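CELL WALL surface anchor family protein (Streptococcus pneumoniae, PDB 2WW8) is the adhesin of the pneumococcal pilus, an elongated multi-domain protein that probably binds host cells. Local coordinates at residues K748-K760 / Y778-F791. Residues are numbered along the deposited sequence; the frame is centred on the assembly and turned at random.
Sequences KKPLRGAVFSLQK and YQNVRTGEDGKLTF
Thr783 turns its hydroxyl into the loop Leu751-Ala754: OG1 donates to Leu751 O over 2.6 Å and accepts from the backbone N of Ala754. With chi1 at 61°, OG1 sits between the residue's own N and carbonyl carbon, while the N and O of Thr783 pair with Ala754 O and Gly753 N, the latter donor lying well above the carbonyl plane. Beyond it, Phe756 and Val781 form an antiparallel hydrogen-bonded pair, and Asn780 joins Val781 opposite Phe756 in a G1 beta bulge. Here Ser757 OG receives Asn780 N in a nearly straight bond (2.9 Å) and also bonds to Asn804 of strand 797-805, which flanks strand 755-761 in the same sheet. The Prealbumin-like domain packs this sheet against a second one containing strand 788-794, and two leucine methyls bridge the layers. Leu789 CD1 stands over one face of the Phe756 ring, 3.6 Å from its centroid. In the reverse sense, Leu758, its CG anti to the backbone N (chi1 -172°), lowers CD2 onto a face of Phe791, again 3.6 Å from the centroid. Phe791 CD1 in turn lies over the centre of the Tyr778 ring, whose OH bonds to Lys792 N. Gln779 and Gln759 both bend at chi2 and cross at about a right angle; NE2 of Gln779 meets OE1 of Gln759 at 2.8 Å, almost in line with the acceptor's C=O, though the amide planes are 51° apart. On the sheet face bearing Val755 and Arg782, the extended arginine lays its guanidinium over Gly753 CA, and NH1 reaches Val755 CG2 at 3.8 Å. Pro750 CB rests on Asp786 O (3.3 Å) in the type I turn Gly784-Gly787; the carboxylate OD1 of Asp786 then accepts from Lys788 N, just past it, in an Asx turn.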
loop_
_atom_site.group_PDB
_atom_site.type_symbol
_atom_site.label_atom_id
_atom_site.label_comp_id
_atom_site.label_asym_id
_atom_site.label_seq_id
_atom_site.Cartn_x
_atom_site.Cartn_y
_atom_site.Cartn_z
ATOM N N LYS A 748 -12.067 87.444 45.344
ATOM C CA LYS A 748 -12.077 86.052 44.913
ATOM C C LYS A 748 -11.979 85.076 46.065
ATOM O O LYS A 748 -11.559 83.948 45.850
ATOM C CB LYS A 748 -11.014 85.789 43.826
ATOM C CG LYS A 748 -11.062 86.768 42.622
ATOM C CD LYS A 748 -12.469 86.876 41.998
ATOM C CE LYS A 748 -12.567 87.394 40.539
ATOM N NZ LYS A 748 -12.167 88.840 40.371
ATOM N N LYS A 749 -12.414 85.458 47.263
ATOM C CA LYS A 749 -12.586 84.471 48.341
ATOM C C LYS A 749 -13.857 83.604 48.228
ATOM O O LYS A 749 -14.873 84.075 47.742
ATOM C CB LYS A 749 -12.561 85.153 49.705
ATOM C CG LYS A 749 -11.280 84.988 50.482
ATOM C CD LYS A 749 -10.221 86.057 50.237
ATOM C CE LYS A 749 -9.124 85.928 51.312
ATOM N NZ LYS A 749 -7.898 86.750 51.116
ATOM N N PRO A 750 -13.808 82.353 48.720
ATOM C CA PRO A 750 -14.942 81.419 48.605
ATOM C C PRO A 750 -16.130 81.771 49.492
ATOM O O PRO A 750 -15.925 82.285 50.602
ATOM C CB PRO A 750 -14.333 80.079 49.041
ATOM C CG PRO A 750 -13.163 80.483 49.969
ATOM C CD PRO A 750 -12.602 81.712 49.303
ATOM N N LEU A 751 -17.348 81.518 49.015
ATOM C CA LEU A 751 -18.568 81.913 49.736
ATOM C C LEU A 751 -19.497 80.782 50.148
ATOM O O LEU A 751 -19.906 79.968 49.318
ATOM C CB LEU A 751 -19.418 82.942 48.955
ATOM C CG LEU A 751 -18.809 84.300 48.581
ATOM C CD1 LEU A 751 -19.790 85.128 47.728
ATOM C CD2 LEU A 751 -18.422 85.018 49.845
ATOM N N ARG A 752 -19.865 80.786 51.427
ATOM C CA ARG A 752 -20.731 79.745 51.989
ATOM C C ARG A 752 -22.176 80.239 51.903
ATOM O O ARG A 752 -22.455 81.427 52.071
ATOM C CB ARG A 752 -20.404 79.516 53.467
ATOM C CG ARG A 752 -21.280 78.521 54.224
ATOM C CD ARG A 752 -20.902 78.519 55.723
ATOM N NE ARG A 752 -20.914 79.884 56.268
ATOM C CZ ARG A 752 -21.152 80.232 57.542
ATOM N NH1 ARG A 752 -21.418 79.330 58.494
ATOM N NH2 ARG A 752 -21.120 81.523 57.877
ATOM N N GLY A 753 -23.100 79.330 51.649
ATOM C CA GLY A 753 -24.486 79.699 51.784
ATOM C C GLY A 753 -25.171 80.165 50.514
ATOM O O GLY A 753 -26.309 80.609 50.599
ATOM N N ALA A 754 -24.526 80.073 49.346
ATOM C CA ALA A 754 -25.275 80.315 48.093
ATOM C C ALA A 754 -26.011 79.029 47.721
ATOM O O ALA A 754 -25.546 77.943 48.065
ATOM C CB ALA A 754 -24.345 80.762 46.928
ATOM N N VAL A 755 -27.116 79.142 46.999
ATOM C CA VAL A 755 -27.926 77.976 46.628
ATOM C C VAL A 755 -28.103 77.927 45.107
ATOM O O VAL A 755 -28.497 78.911 44.487
ATOM C CB VAL A 755 -29.290 78.002 47.338
ATOM C CG1 VAL A 755 -30.193 76.870 46.848
ATOM C CG2 VAL A 755 -29.108 77.968 48.882
ATOM N N PHE A 756 -27.793 76.793 44.494
ATOM C CA PHE A 756 -27.837 76.666 43.039
ATOM C C PHE A 756 -28.589 75.396 42.665
ATOM O O PHE A 756 -28.660 74.475 43.485
ATOM C CB PHE A 756 -26.418 76.502 42.498
ATOM C CG PHE A 756 -25.594 77.776 42.530
ATOM C CD1 PHE A 756 -25.044 78.235 43.716
ATOM C CD2 PHE A 756 -25.343 78.486 41.367
ATOM C CE1 PHE A 756 -24.269 79.372 43.754
ATOM C CE2 PHE A 756 -24.575 79.653 41.392
ATOM C CZ PHE A 756 -24.035 80.089 42.581
ATOM N N SER A 757 -29.099 75.346 41.438
ATOM C CA SER A 757 -29.745 74.163 40.925
ATOM C C SER A 757 -29.210 73.946 39.524
ATOM O O SER A 757 -29.179 74.878 38.728
ATOM C CB SER A 757 -31.266 74.335 40.914
ATOM O OG SER A 757 -31.759 74.344 42.244
ATOM N N LEU A 758 -28.798 72.713 39.233
ATOM C CA LEU A 758 -28.334 72.319 37.899
ATOM C C LEU A 758 -29.498 71.799 37.052
ATOM O O LEU A 758 -30.103 70.792 37.407
ATOM C CB LEU A 758 -27.221 71.267 38.005
ATOM C CG LEU A 758 -26.464 70.851 36.734
ATOM C CD1 LEU A 758 -26.065 72.006 35.795
ATOM C CD2 LEU A 758 -25.229 69.986 37.111
ATOM N N GLN A 759 -29.819 72.484 35.955
ATOM C CA GLN A 759 -30.887 72.027 35.063
ATOM C C GLN A 759 -30.343 71.292 33.851
ATOM O O GLN A 759 -29.226 71.560 33.410
ATOM C CB GLN A 759 -31.749 73.189 34.580
ATOM C CG GLN A 759 -32.309 74.048 35.708
ATOM C CD GLN A 759 -33.480 73.396 36.399
ATOM O OE1 GLN A 759 -33.340 72.697 37.409
ATOM N NE2 GLN A 759 -34.663 73.607 35.830
ATOM N N LYS A 760 -31.139 70.362 33.320
ATOM C CA LYS A 760 -30.784 69.623 32.110
ATOM C C LYS A 760 -31.843 69.826 31.039
ATOM O O LYS A 760 -33.026 69.900 31.360
ATOM C CB LYS A 760 -30.598 68.126 32.377
ATOM C CG LYS A 760 -29.801 67.432 31.274
ATOM C CD LYS A 760 -29.493 65.980 31.604
ATOM C CE LYS A 760 -28.868 65.253 30.396
ATOM N NZ LYS A 760 -29.630 65.443 29.121
ATOM N N TYR A 778 -28.782 67.520 42.597
ATOM C CA TYR A 778 -28.214 68.816 42.246
ATOM C C TYR A 778 -29.293 69.905 42.166
ATOM O O TYR A 778 -29.241 70.802 41.321
ATOM C CB TYR A 778 -27.407 68.716 40.946
ATOM C CG TYR A 778 -26.237 67.770 41.052
ATOM C CD1 TYR A 778 -25.504 67.665 42.235
ATOM C CD2 TYR A 778 -25.852 66.985 39.952
ATOM C CE1 TYR A 778 -24.413 66.799 42.335
ATOM C CE2 TYR A 778 -24.765 66.111 40.037
ATOM C CZ TYR A 778 -24.055 66.021 41.231
ATOM O OH TYR A 778 -22.975 65.172 41.302
ATOM N N GLN A 779 -30.276 69.816 43.055
ATOM C CA GLN A 779 -31.327 70.816 43.170
ATOM C C GLN A 779 -31.126 71.436 44.542
ATOM O O GLN A 779 -30.944 70.685 45.511
ATOM C CB GLN A 779 -32.691 70.150 43.034
ATOM C CG GLN A 779 -32.902 69.676 41.620
ATOM C CD GLN A 779 -33.394 70.797 40.751
ATOM O OE1 GLN A 779 -34.287 71.555 41.154
ATOM N NE2 GLN A 779 -32.827 70.916 39.557
ATOM N N ASN A 780 -31.085 72.775 44.600
ATOM C CA ASN A 780 -30.870 73.483 45.867
ATOM C C ASN A 780 -29.592 73.088 46.573
ATOM O O ASN A 780 -29.602 72.750 47.749
ATOM C CB ASN A 780 -32.015 73.202 46.852
ATOM C CG ASN A 780 -33.276 73.937 46.485
ATOM O OD1 ASN A 780 -33.591 74.145 45.315
ATOM N ND2 ASN A 780 -34.005 74.355 47.507
ATOM N N VAL A 781 -28.480 73.093 45.858
ATOM C CA VAL A 781 -27.234 72.717 46.509
ATOM C C VAL A 781 -26.705 73.996 47.143
ATOM O O VAL A 781 -26.644 75.041 46.506
ATOM C CB VAL A 781 -26.237 72.038 45.560
ATOM C CG1 VAL A 781 -26.926 70.883 44.859
ATOM C CG2 VAL A 781 -25.738 73.016 44.510
ATOM N N ARG A 782 -26.360 73.891 48.420
ATOM C CA ARG A 782 -25.929 75.032 49.194
ATOM C C ARG A 782 -24.408 74.904 49.334
ATOM O O ARG A 782 -23.932 73.844 49.763
ATOM C CB ARG A 782 -26.609 74.961 50.561
ATOM C CG ARG A 782 -26.221 76.078 51.489
ATOM C CD ARG A 782 -27.107 76.019 52.731
ATOM N NE ARG A 782 -26.903 77.184 53.592
ATOM C CZ ARG A 782 -27.620 78.305 53.520
ATOM N NH1 ARG A 782 -28.607 78.434 52.628
ATOM N NH2 ARG A 782 -27.329 79.298 54.353
ATOM N N THR A 783 -23.651 75.942 48.990
ATOM C CA THR A 783 -22.193 75.933 49.130
ATOM C C THR A 783 -21.741 75.927 50.592
ATOM O O THR A 783 -22.417 76.522 51.441
ATOM C CB THR A 783 -21.523 77.146 48.415
ATOM O OG1 THR A 783 -21.988 78.396 48.979
ATOM C CG2 THR A 783 -21.778 77.102 46.894
ATOM N N GLY A 784 -20.608 75.270 50.857
ATOM C CA GLY A 784 -19.941 75.230 52.170
ATOM C C GLY A 784 -18.825 76.262 52.247
ATOM O O GLY A 784 -18.746 77.152 51.393
ATOM N N GLU A 785 -17.942 76.174 53.239
ATOM C CA GLU A 785 -16.916 77.209 53.382
ATOM C C GLU A 785 -15.963 77.282 52.205
ATOM O O GLU A 785 -15.385 78.347 51.958
ATOM C CB GLU A 785 -16.057 77.053 54.635
ATOM C CG GLU A 785 -16.718 77.531 55.926
ATOM C CD GLU A 785 -15.913 77.070 57.137
ATOM O OE1 GLU A 785 -14.740 77.488 57.273
ATOM O OE2 GLU A 785 -16.440 76.263 57.939
ATOM N N ASP A 786 -15.781 76.169 51.494
ATOM C CA ASP A 786 -14.896 76.160 50.321
ATOM C C ASP A 786 -15.500 76.788 49.061
ATOM O O ASP A 786 -14.796 76.991 48.075
ATOM C CB ASP A 786 -14.375 74.745 50.026
ATOM C CG ASP A 786 -15.495 73.747 49.695
ATOM O OD1 ASP A 786 -16.661 74.129 49.447
ATOM O OD2 ASP A 786 -15.220 72.530 49.687
ATOM N N GLY A 787 -16.786 77.126 49.081
ATOM C CA GLY A 787 -17.445 77.758 47.941
ATOM C C GLY A 787 -17.813 76.790 46.825
ATOM O O GLY A 787 -18.389 77.202 45.812
ATOM N N LYS A 788 -17.488 75.507 46.998
ATOM C CA LYS A 788 -17.588 74.543 45.887
ATOM C C LYS A 788 -18.962 74.021 45.527
ATOM O O LYS A 788 -19.718 73.595 46.387
ATOM C CB LYS A 788 -16.650 73.355 46.083
ATOM C CG LYS A 788 -15.205 73.768 45.988
ATOM C CD LYS A 788 -14.303 72.574 46.129
ATOM C CE LYS A 788 -12.848 72.978 45.944
ATOM N NZ LYS A 788 -12.079 71.954 46.710
ATOM N N LEU A 789 -19.270 74.074 44.241
ATOM C CA LEU A 789 -20.377 73.333 43.654
ATOM C C LEU A 789 -19.856 72.235 42.734
ATOM O O LEU A 789 -19.454 72.518 41.599
ATOM C CB LEU A 789 -21.203 74.269 42.795
ATOM C CG LEU A 789 -21.964 75.353 43.555
ATOM C CD1 LEU A 789 -22.355 76.340 42.508
ATOM C CD2 LEU A 789 -23.164 74.816 44.318
ATOM N N THR A 790 -19.889 70.996 43.212
ATOM C CA THR A 790 -19.239 69.851 42.563
ATOM C C THR A 790 -20.277 68.925 41.917
ATOM O O THR A 790 -21.072 68.290 42.636
ATOM C CB THR A 790 -18.388 69.075 43.587
ATOM O OG1 THR A 790 -17.389 69.960 44.107
ATOM C CG2 THR A 790 -17.695 67.837 42.940
ATOM N N PHE A 791 -20.253 68.874 40.582
ATOM C CA PHE A 791 -21.090 67.985 39.771
ATOM C C PHE A 791 -20.297 66.836 39.114
ATOM O O PHE A 791 -19.238 67.057 38.527
ATOM C CB PHE A 791 -21.841 68.790 38.716
ATOM C CG PHE A 791 -22.507 70.015 39.284
ATOM C CD1 PHE A 791 -23.449 69.896 40.294
ATOM C CD2 PHE A 791 -22.169 71.268 38.831
ATOM C CE1 PHE A 791 -24.043 71.023 40.829
ATOM C CE2 PHE A 791 -22.785 72.403 39.346
ATOM C CZ PHE A 791 -23.713 72.268 40.353
#